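Local coordinates for protein 16.4 kDa salivary peptide (Culex quinquefasciatus, PDB 7KC8) that is of unknown function but, as a secreted mosquito salivary protein with a ricin-type beta-trefoil fold, may bind sugars, at residues A[4-10]-A[39-45]; A[12-18]-A[107-113]; A[59-63]-A[82-87]. All coordinates share one frame; numbering follows the deposited sequence.

Contact 1: residues A[4-10]-A[39-45]; sequences PTGCVTL and EEWVIEK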
loop_
_atom_site.group_PDB
_atom_site.type_symbol
_atom_site.label_atom_id
_atom_site.label_comp_id
_atom_site.label_asym_id
_atom_site.label_seq_id
_atom_site.Cartn_x
_atom_site.Cartn_y
_atom_site.Cartn_z
ATOM N N PRO A 4 5.516 -2.818 12.027
ATOM C CA PRO A 4 4.642 -2.068 12.936
ATOM C C PRO A 4 3.196 -2.150 12.483
ATOM O O PRO A 4 2.897 -2.069 11.292
ATOM C CB PRO A 4 5.181 -0.633 12.845
ATOM C CG PRO A 4 5.802 -0.554 11.506
ATOM C CD PRO A 4 6.349 -1.931 11.195
ATOM N N THR A 5 2.296 -2.337 13.434
ATOM C CA THR A 5 0.874 -2.248 13.142
ATOM C C THR A 5 0.345 -0.924 13.665
ATOM O O THR A 5 0.989 -0.255 14.473
ATOM C CB THR A 5 0.091 -3.405 13.762
ATOM O OG1 THR A 5 0.222 -3.371 15.191
ATOM C CG2 THR A 5 0.589 -4.745 13.214
ATOM N N GLY A 6 -0.830 -0.543 13.183
ATOM C CA GLY A 6 -1.353 0.760 13.539
ATOM C C GLY A 6 -1.021 1.825 12.516
ATOM O O GLY A 6 -0.841 1.522 11.330
ATOM N N CYS A 7 -0.920 3.074 12.966
ATOM C CA CYS A 7 -0.748 4.203 12.061
ATOM C C CYS A 7 0.697 4.335 11.621
ATOM O O CYS A 7 1.609 4.408 12.454
ATOM C CB CYS A 7 -1.191 5.504 12.721
ATOM S SG CYS A 7 -2.951 5.608 12.914
ATOM N N VAL A 8 0.896 4.404 10.306
ATOM C CA VAL A 8 2.220 4.504 9.715
ATOM C C VAL A 8 2.169 5.495 8.562
ATOM O O VAL A 8 1.100 5.900 8.101
ATOM C CB VAL A 8 2.725 3.137 9.216
ATOM C CG1 VAL A 8 2.777 2.128 10.363
ATOM C CG2 VAL A 8 1.815 2.639 8.114
ATOM N N THR A 9 3.354 5.838 8.091
ATOM C CA THR A 9 3.526 6.521 6.795
ATOM C C THR A 9 4.177 5.483 5.876
ATOM O O THR A 9 4.929 4.673 6.348
ATOM C CB THR A 9 4.271 7.852 6.873
ATOM O OG1 THR A 9 5.517 7.661 7.522
ATOM C CG2 THR A 9 3.491 8.934 7.573
ATOM N N LEU A 10 3.845 5.509 4.603
ATOM C CA LEU A 10 4.377 4.552 3.609
ATOM C C LEU A 10 5.235 5.330 2.610
ATOM O O LEU A 10 4.675 5.953 1.725
ATOM C CB LEU A 10 3.184 3.914 2.901
ATOM C CG LEU A 10 2.713 2.562 3.411
ATOM C CD1 LEU A 10 3.238 2.231 4.790
ATOM C CD2 LEU A 10 1.211 2.433 3.332
ATOM N N GLU A 39 0.949 11.071 3.887
ATOM C CA GLU A 39 -0.360 10.405 4.085
ATOM C C GLU A 39 -0.280 9.357 5.210
ATOM O O GLU A 39 0.697 8.638 5.303
ATOM C CB GLU A 39 -0.831 9.815 2.764
ATOM C CG GLU A 39 -2.286 9.400 2.776
ATOM C CD GLU A 39 -3.267 10.473 3.197
ATOM O OE1 GLU A 39 -3.625 10.497 4.375
ATOM O OE2 GLU A 39 -3.647 11.275 2.352
ATOM N N GLU A 40 -1.308 9.288 6.044
ATOM C CA GLU A 40 -1.306 8.312 7.157
ATOM C C GLU A 40 -2.098 7.062 6.760
ATOM O O GLU A 40 -3.181 7.202 6.229
ATOM C CB GLU A 40 -1.763 9.003 8.429
ATOM C CG GLU A 40 -0.785 10.066 8.853
ATOM C CD GLU A 40 -1.265 11.106 9.835
ATOM O OE1 GLU A 40 -1.939 10.748 10.751
ATOM O OE2 GLU A 40 -0.942 12.267 9.656
ATOM N N TRP A 41 -1.511 5.888 6.975
ATOM C CA TRP A 41 -2.123 4.610 6.639
ATOM C C TRP A 41 -2.138 3.718 7.867
ATOM O O TRP A 41 -1.404 3.943 8.827
ATOM C CB TRP A 41 -1.366 3.902 5.518
ATOM C CG TRP A 41 -1.414 4.618 4.231
ATOM C CD1 TRP A 41 -0.609 5.655 3.830
ATOM C CD2 TRP A 41 -2.310 4.365 3.152
ATOM N NE1 TRP A 41 -0.959 6.060 2.570
ATOM C CE2 TRP A 41 -1.999 5.284 2.127
ATOM C CE3 TRP A 41 -3.352 3.457 2.953
ATOM C CZ2 TRP A 41 -2.697 5.325 0.927
ATOM C CZ3 TRP A 41 -4.041 3.489 1.743
ATOM C CH2 TRP A 41 -3.703 4.414 0.746
ATOM N N VAL A 42 -2.954 2.673 7.824
ATOM C CA VAL A 42 -3.032 1.728 8.929
ATOM C C VAL A 42 -2.672 0.333 8.440
ATOM O O VAL A 42 -3.235 -0.157 7.457
ATOM C CB VAL A 42 -4.419 1.742 9.588
ATOM C CG1 VAL A 42 -4.446 0.758 10.758
ATOM C CG2 VAL A 42 -4.742 3.138 10.054
ATOM N N ILE A 43 -1.741 -0.300 9.133
ATOM C CA ILE A 43 -1.385 -1.692 8.899
ATOM C C ILE A 43 -2.107 -2.540 9.940
ATOM O O ILE A 43 -1.923 -2.341 11.147
ATOM C CB ILE A 43 0.135 -1.898 8.981
ATOM C CG1 ILE A 43 0.844 -1.193 7.821
ATOM C CG2 ILE A 43 0.463 -3.393 9.028
ATOM C CD1 ILE A 43 2.358 -1.149 7.950
ATOM N N GLU A 44 -2.926 -3.483 9.484
ATOM C CA GLU A 44 -3.645 -4.407 10.354
ATOM C C GLU A 44 -3.161 -5.825 10.087
ATOM O O GLU A 44 -2.968 -6.207 8.931
ATOM C CB GLU A 44 -5.150 -4.337 10.125
ATOM C CG GLU A 44 -5.740 -2.943 10.263
ATOM C CD GLU A 44 -7.202 -2.881 9.839
ATOM O OE1 GLU A 44 -7.744 -3.922 9.410
ATOM O OE2 GLU A 44 -7.808 -1.792 9.929
ATOM N N LYS A 45 -2.942 -6.597 11.153
ATOM C CA LYS A 45 -2.591 -7.998 10.979
ATOM C C LYS A 45 -3.774 -8.735 10.381
ATOM O O LYS A 45 -4.928 -8.436 10.689
ATOM C CB LYS A 45 -2.178 -8.650 12.308
ATOM C CG LYS A 45 -0.679 -8.537 12.617
ATOM C CD LYS A 45 -0.164 -9.687 13.497
ATOM C CE LYS A 45 0.010 -10.968 12.680
ATOM N NZ LYS A 45 0.048 -12.207 13.516
HETATM O O HOH W 1 2.522 7.643 3.286
#
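Antiparallel pairing of G6, C7 and V8 with I43, V42 and W41 joins the first strand of the beta-trefoil, 8-12, and the residues leading into it, to strand 40-46. Two hydrogen-bonded pairs carry it. G6 N gives to I43 O at 2.9 Å, in the carbonyl plane, and I43 N returns a bond to G6 O. V8 N and W41 O, and W41 N and V8 O, are each 2.8 Å apart, the latter nearly straight (178°). Between them lies the non-hydrogen-bonded pair C7 and V42, where the chain turns a corner. Glycine suits position 6 because its backbone angles would press a CB against the preceding carbonyl oxygen.

The faces differ. C7 and V42 share one; the sulfur, disulfide-bonded to C136, lies 4.2 Å from V42 CG2. V8, W41 and I43 take the other; V8 and I43 pack on I130 and W41 on P54. There V8 crosses I43 at about a right angle, with V8 CG2 3.8 Å from I43 CD1. L10, which also touches W128, brings its CD2 methyl over one face of the W41 indole, 3.9 Å from the centroid of the five-membered ring, a CH-pi contact offset toward the rim. W41 NE1 is hydrogen-bonded to I19 O on strand 17-21.

Beyond the V8-W41 pair the strands are joined through water 1, which accepts from L10 N at 2.8 Å and donates to E39 O. The chemistry implies a junction held across the strands by four backbone bonds, with the disulfide tying C7 to C136 near the C-terminus, branched aliphatics and one indole packed on its apolar face, and the indole N-H satisfied by a third strand.

Contact 2: residues A[12-18]-A[107-113]; sequences FVNNAKH and LVISGSD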
loop_
_atom_site.group_PDB
_atom_site.type_symbol
_atom_site.label_atom_id
_atom_site.label_comp_id
_atom_site.label_asym_id
_atom_site.label_seq_id
_atom_site.Cartn_x
_atom_site.Cartn_y
_atom_site.Cartn_z
ATOM N N PHE A 12 8.302 5.078 -0.250
ATOM C CA PHE A 12 9.175 4.286 -1.137
ATOM C C PHE A 12 10.561 4.935 -1.098
ATOM O O PHE A 12 10.707 6.099 -1.437
ATOM C CB PHE A 12 8.570 4.228 -2.536
ATOM C CG PHE A 12 9.027 3.082 -3.386
ATOM C CD1 PHE A 12 8.844 1.779 -2.979
ATOM C CD2 PHE A 12 9.605 3.306 -4.613
ATOM C CE1 PHE A 12 9.259 0.725 -3.770
ATOM C CE2 PHE A 12 10.021 2.255 -5.405
ATOM C CZ PHE A 12 9.849 0.967 -4.981
ATOM N N VAL A 13 11.540 4.166 -0.658
ATOM C CA VAL A 13 12.940 4.620 -0.456
ATOM C C VAL A 13 13.556 5.178 -1.735
ATOM O O VAL A 13 14.074 6.276 -1.691
ATOM C CB VAL A 13 13.795 3.468 0.095
ATOM C CG1 VAL A 13 15.271 3.765 0.018
ATOM C CG2 VAL A 13 13.410 3.125 1.512
ATOM N N ASN A 14 13.476 4.453 -2.829
ATOM C CA ASN A 14 14.221 4.858 -4.017
ATOM C C ASN A 14 13.712 6.165 -4.608
ATOM O O ASN A 14 14.485 6.854 -5.279
ATOM C CB ASN A 14 14.169 3.769 -5.095
ATOM C CG ASN A 14 14.750 2.438 -4.631
ATOM O OD1 ASN A 14 15.494 2.368 -3.648
ATOM N ND2 ASN A 14 14.406 1.370 -5.342
ATOM N N ASN A 15 12.442 6.518 -4.354
ATOM C CA ASN A 15 11.761 7.681 -4.919
ATOM C C ASN A 15 11.507 8.803 -3.928
ATOM O O ASN A 15 11.178 9.908 -4.361
ATOM C CB ASN A 15 10.376 7.296 -5.467
ATOM C CG ASN A 15 10.437 6.250 -6.519
ATOM O OD1 ASN A 15 11.516 5.908 -7.009
ATOM N ND2 ASN A 15 9.276 5.743 -6.911
ATOM N N ALA A 16 11.551 8.518 -2.628
ATOM C CA ALA A 16 11.113 9.442 -1.589
ATOM C C ALA A 16 9.636 9.810 -1.732
ATOM O O ALA A 16 9.217 10.909 -1.350
ATOM C CB ALA A 16 11.984 10.699 -1.565
ATOM N N LYS A 17 8.828 8.896 -2.263
ATOM C CA LYS A 17 7.410 9.141 -2.502
ATOM C C LYS A 17 6.558 8.375 -1.499
ATOM O O LYS A 17 6.756 7.169 -1.303
ATOM C CB LYS A 17 7.016 8.742 -3.927
ATOM C CG LYS A 17 7.606 9.625 -5.016
ATOM C CD LYS A 17 7.074 11.063 -4.951
ATOM C CE LYS A 17 7.441 11.835 -6.215
ATOM N NZ LYS A 17 6.618 13.062 -6.375
ATOM N N HIS A 18 5.591 9.071 -0.935
ATOM C CA HIS A 18 4.597 8.420 -0.063
ATOM C C HIS A 18 3.407 8.027 -0.929
ATOM O O HIS A 18 3.244 8.563 -1.981
ATOM C CB HIS A 18 4.092 9.370 1.007
ATOM C CG HIS A 18 5.097 9.774 2.017
ATOM N ND1 HIS A 18 5.032 9.372 3.299
ATOM C CD2 HIS A 18 6.159 10.582 1.940
ATOM C CE1 HIS A 18 6.021 9.894 3.962
ATOM N NE2 HIS A 18 6.713 10.622 3.160
ATOM N N LEU A 107 4.955 -4.459 -4.088
ATOM C CA LEU A 107 4.388 -3.113 -4.142
ATOM C C LEU A 107 5.551 -2.146 -4.370
ATOM O O LEU A 107 6.601 -2.287 -3.752
ATOM C CB LEU A 107 3.622 -2.786 -2.875
ATOM C CG LEU A 107 2.939 -1.436 -2.960
ATOM C CD1 LEU A 107 1.741 -1.506 -3.878
ATOM C CD2 LEU A 107 2.559 -0.964 -1.582
ATOM N N VAL A 108 5.309 -1.167 -5.212
ATOM C CA VAL A 108 6.359 -0.232 -5.646
ATOM C C VAL A 108 5.706 1.074 -6.101
ATOM O O VAL A 108 4.540 1.073 -6.413
ATOM C CB VAL A 108 7.051 -0.951 -6.813
ATOM C CG1 VAL A 108 6.935 -0.245 -8.142
ATOM C CG2 VAL A 108 8.437 -1.453 -6.496
ATOM N N ILE A 109 6.452 2.166 -6.024
ATOM C CA ILE A 109 6.024 3.441 -6.654
ATOM C C ILE A 109 6.930 3.604 -7.873
ATOM O O ILE A 109 8.115 3.592 -7.714
ATOM C CB ILE A 109 6.054 4.624 -5.685
ATOM C CG1 ILE A 109 5.071 4.424 -4.541
ATOM C CG2 ILE A 109 5.778 5.905 -6.433
ATOM C CD1 ILE A 109 4.946 5.602 -3.653
ATOM N N SER A 110 6.353 3.742 -9.053
ATOM C CA SER A 110 7.116 3.777 -10.292
ATOM C C SER A 110 7.790 5.130 -10.497
ATOM O O SER A 110 7.535 6.106 -9.783
ATOM C CB SER A 110 6.222 3.482 -11.493
ATOM O OG SER A 110 5.645 4.686 -11.974
ATOM N N GLY A 111 8.666 5.175 -11.503
ATOM C CA GLY A 111 9.336 6.417 -11.855
ATOM C C GLY A 111 8.377 7.528 -12.236
ATOM O O GLY A 111 8.651 8.702 -11.975
ATOM N N SER A 112 7.234 7.178 -12.831
ATOM C CA SER A 112 6.191 8.138 -13.171
ATOM C C SER A 112 5.124 8.295 -12.069
ATOM O O SER A 112 4.018 8.775 -12.360
ATOM C CB SER A 112 5.525 7.732 -14.485
ATOM O OG SER A 112 4.953 6.434 -14.376
ATOM N N ASP A 113 5.421 7.878 -10.833
ATOM C CA ASP A 113 4.580 8.036 -9.645
ATOM C C ASP A 113 3.380 7.086 -9.588
ATOM O O ASP A 113 2.517 7.260 -8.725
ATOM C CB ASP A 113 4.074 9.476 -9.488
ATOM C CG ASP A 113 5.193 10.496 -9.503
ATOM O OD1 ASP A 113 6.298 10.200 -9.008
ATOM O OD2 ASP A 113 4.958 11.613 -10.002
#
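F12 lays its ring flat against the backbone of V108 and I109, near the end of strand 105-109. I109 N sits 3.5 Å above the ring plane and V108 C lies over the same face, both above its centre. With CG anti to the F12 backbone N (chi1 -158°), the ring is directed onto this stretch of backbone. The side chains of F12 and I109 run antiparallel past one another, F12 CD2 coming 3.9 Å from I109 CB. A phenyl group suits this place, since it can cover a peptide with its face while W128 meets it edge-to-face.

I109 CD1 reaches strand 17-21, 3.8 Å from K17 CB and 3.4 Å from K17 O, and also lies close to F12 CB, while I109 CG2 approaches the amide of N15. That amide places ND2 2.6 Å from I109 O, but the bond is bent (126°) and weak. N15 lies in the turn that joins strands 8-12 and 17-21, where A16 and K17 both face F12 in a G1 beta bulge; F12 N gives to K17 O at 2.8 Å.

K17 bends at chi2 and crosses D113 obliquely. Its CE is 3.4 Å from D113 OD1, whereas NZ makes only a long salt bridge to the same oxygen, at 3.9 Å; its stronger partner is D36. Cohesion here is therefore mainly apolar, ring on peptide and isoleucine against K17 CB and the K17 carbonyl, with weak polar links from N15 and K17 and two carboxylates that would help balance the lysine charge.

Contact 3: residues A[59-63]-A[82-87]; sequences EYLYA and TDANVW
L61 and W87 meet where strand 60-63 of the beta-trefoil passes the loop that leads into strand 87-92. The two side chains cross at about a right angle. L61 carries its CG anti to the backbone N (chi1 -161°), which lays CD2 over one face of the indole, toward its rim and 3.7 Å from CZ2. W87 meanwhile turns the edge of its ring to the strand: NE1 gives a nearly straight bond to L61 O at 3.0 Å. The oxygen lies in the indole plane, yet the donor stands well above the carbonyl plane. Tryptophan suits the place because one ring supplies both an apolar face and an N-H for the L61 carbonyl, which also accepts from water 2.

Y62 has CG between its backbone N and carbonyl carbon (chi1 78°), and the ring's CD2 lies 3.7 Å from T82 OG1. T82 has OG1 opposite its backbone N (chi1 180°), where it accepts from A84 N at 3.1 Å and closes an ST turn. The small A84 lets the loop come close, its CB 3.4 Å from A63 O. A84 O takes a hydrogen bond from N100 and another, 3.1 Å long, from A63 N.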
loop_
_atom_site.group_PDB
_atom_site.type_symbol
_atom_site.label_atom_id
_atom_site.label_comp_id
_atom_site.label_asym_id
_atom_site.label_seq_id
_atom_site.Cartn_x
_atom_site.Cartn_y
_atom_site.Cartn_z
ATOM N N GLU A 59 -11.236 1.718 3.689
ATOM C CA GLU A 59 -11.087 1.191 2.331
ATOM C C GLU A 59 -9.756 0.465 2.225
ATOM O O GLU A 59 -8.702 1.046 2.507
ATOM C CB GLU A 59 -11.134 2.301 1.275
ATOM C CG GLU A 59 -12.215 3.343 1.487
ATOM C CD GLU A 59 -12.035 4.542 0.582
ATOM O OE1 GLU A 59 -11.080 4.536 -0.214
ATOM O OE2 GLU A 59 -12.832 5.496 0.661
ATOM N N TYR A 60 -9.782 -0.780 1.787
ATOM C CA TYR A 60 -8.595 -1.609 1.881
ATOM C C TYR A 60 -7.787 -1.572 0.596
ATOM O O TYR A 60 -8.329 -1.789 -0.495
ATOM C CB TYR A 60 -8.966 -3.040 2.256
ATOM C CG TYR A 60 -9.180 -3.117 3.735
ATOM C CD1 TYR A 60 -8.128 -2.865 4.605
ATOM C CD2 TYR A 60 -10.436 -3.379 4.271
ATOM C CE1 TYR A 60 -8.306 -2.901 5.966
ATOM C CE2 TYR A 60 -10.621 -3.418 5.645
ATOM C CZ TYR A 60 -9.554 -3.178 6.487
ATOM O OH TYR A 60 -9.727 -3.213 7.856
ATOM N N LEU A 61 -6.493 -1.290 0.743
ATOM C CA LEU A 61 -5.529 -1.390 -0.352
ATOM C C LEU A 61 -5.646 -2.733 -1.051
ATOM O O LEU A 61 -5.655 -3.784 -0.407
ATOM C CB LEU A 61 -4.106 -1.223 0.197
ATOM C CG LEU A 61 -3.016 -0.864 -0.812
ATOM C CD1 LEU A 61 -3.258 0.553 -1.243
ATOM C CD2 LEU A 61 -1.617 -1.042 -0.236
ATOM N N TYR A 62 -5.720 -2.702 -2.376
ATOM C CA TYR A 62 -5.786 -3.941 -3.143
ATOM C C TYR A 62 -5.181 -3.714 -4.511
ATOM O O TYR A 62 -4.892 -2.583 -4.908
ATOM C CB TYR A 62 -7.208 -4.457 -3.297
ATOM C CG TYR A 62 -8.006 -3.715 -4.347
ATOM C CD1 TYR A 62 -8.358 -2.383 -4.169
ATOM C CD2 TYR A 62 -8.410 -4.347 -5.514
ATOM C CE1 TYR A 62 -9.084 -1.706 -5.118
ATOM C CE2 TYR A 62 -9.141 -3.672 -6.473
ATOM C CZ TYR A 62 -9.478 -2.349 -6.271
ATOM O OH TYR A 62 -10.213 -1.674 -7.225
ATOM N N ALA A 63 -4.999 -4.821 -5.232
ATOM C CA ALA A 63 -4.389 -4.818 -6.551
ATOM C C ALA A 63 -5.414 -5.250 -7.587
ATOM O O ALA A 63 -6.173 -6.191 -7.366
ATOM C CB ALA A 63 -3.166 -5.745 -6.597
ATOM N N THR A 82 -13.094 -7.973 -2.534
ATOM C CA THR A 82 -11.919 -8.302 -3.313
ATOM C C THR A 82 -11.151 -9.409 -2.621
ATOM O O THR A 82 -11.249 -9.606 -1.406
ATOM C CB THR A 82 -11.000 -7.096 -3.518
ATOM O OG1 THR A 82 -9.863 -7.507 -4.284
ATOM C CG2 THR A 82 -10.538 -6.553 -2.170
ATOM N N ASP A 83 -10.374 -10.111 -3.431
ATOM C CA ASP A 83 -9.494 -11.188 -3.020
ATOM C C ASP A 83 -8.032 -10.755 -2.959
ATOM O O ASP A 83 -7.178 -11.547 -2.541
ATOM C CB ASP A 83 -9.639 -12.359 -4.002
ATOM C CG ASP A 83 -9.334 -13.679 -3.359
ATOM O OD1 ASP A 83 -9.017 -13.655 -2.144
ATOM O OD2 ASP A 83 -9.415 -14.731 -4.048
ATOM N N ALA A 84 -7.721 -9.530 -3.386
ATOM C CA ALA A 84 -6.345 -9.096 -3.622
ATOM C C ALA A 84 -5.962 -7.955 -2.689
ATOM O O ALA A 84 -5.233 -7.038 -3.075
ATOM C CB ALA A 84 -6.150 -8.689 -5.086
ATOM N N ASN A 85 -6.469 -8.002 -1.458
ATOM C CA ASN A 85 -6.295 -6.941 -0.481
ATOM C C ASN A 85 -5.444 -7.379 0.704
ATOM O O ASN A 85 -5.449 -6.710 1.745
ATOM C CB ASN A 85 -7.658 -6.457 0.005
ATOM C CG ASN A 85 -8.462 -7.559 0.683
ATOM O OD1 ASN A 85 -8.018 -8.713 0.783
ATOM N ND2 ASN A 85 -9.639 -7.204 1.170
ATOM N N VAL A 86 -4.737 -8.499 0.573
ATOM C CA VAL A 86 -3.885 -9.044 1.626
ATOM C C VAL A 86 -2.442 -8.857 1.189
ATOM O O VAL A 86 -2.104 -9.149 0.038
ATOM C CB VAL A 86 -4.191 -10.527 1.891
ATOM C CG1 VAL A 86 -3.133 -11.134 2.803
ATOM C CG2 VAL A 86 -5.598 -10.696 2.491
ATOM N N TRP A 87 -1.597 -8.372 2.100
ATOM C CA TRP A 87 -0.248 -7.937 1.760
ATOM C C TRP A 87 0.772 -8.584 2.679
ATOM O O TRP A 87 0.603 -8.586 3.905
ATOM C CB TRP A 87 -0.118 -6.423 1.864
ATOM C CG TRP A 87 -1.027 -5.718 0.954
ATOM C CD1 TRP A 87 -2.313 -5.323 1.218
ATOM C CD2 TRP A 87 -0.749 -5.333 -0.398
ATOM N NE1 TRP A 87 -2.844 -4.701 0.109
ATOM C CE2 TRP A 87 -1.908 -4.697 -0.895
ATOM C CE3 TRP A 87 0.372 -5.458 -1.231
ATOM C CZ2 TRP A 87 -1.977 -4.172 -2.188
ATOM C CZ3 TRP A 87 0.303 -4.944 -2.527
ATOM C CH2 TRP A 87 -0.866 -4.316 -2.992
HETATM O O HOH W 2 -5.328 -4.225 2.205
#

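Contacts 1, 2 and 3 sit about 15 to 19 Å apart, centre to centre, in a compact all-beta trefoil without helices. Contact 1 and contact 2 interleave along the chain and are joined through the neighbouring strands 8-12 and 17-21, where L10 O packs on H18 CB. Contact 3 follows contact 1 in sequence and is nested within the long loop closed by contact 2, from which it lies across the chain's centre. E44 OE1 and Y60 OH, 2.6 Å apart and probably hydrogen-bonded, link contacts 1 and 3, while W87 packs on L107 of contact 2. The N-terminal strand is thereby tied to the middle and late parts of one domain.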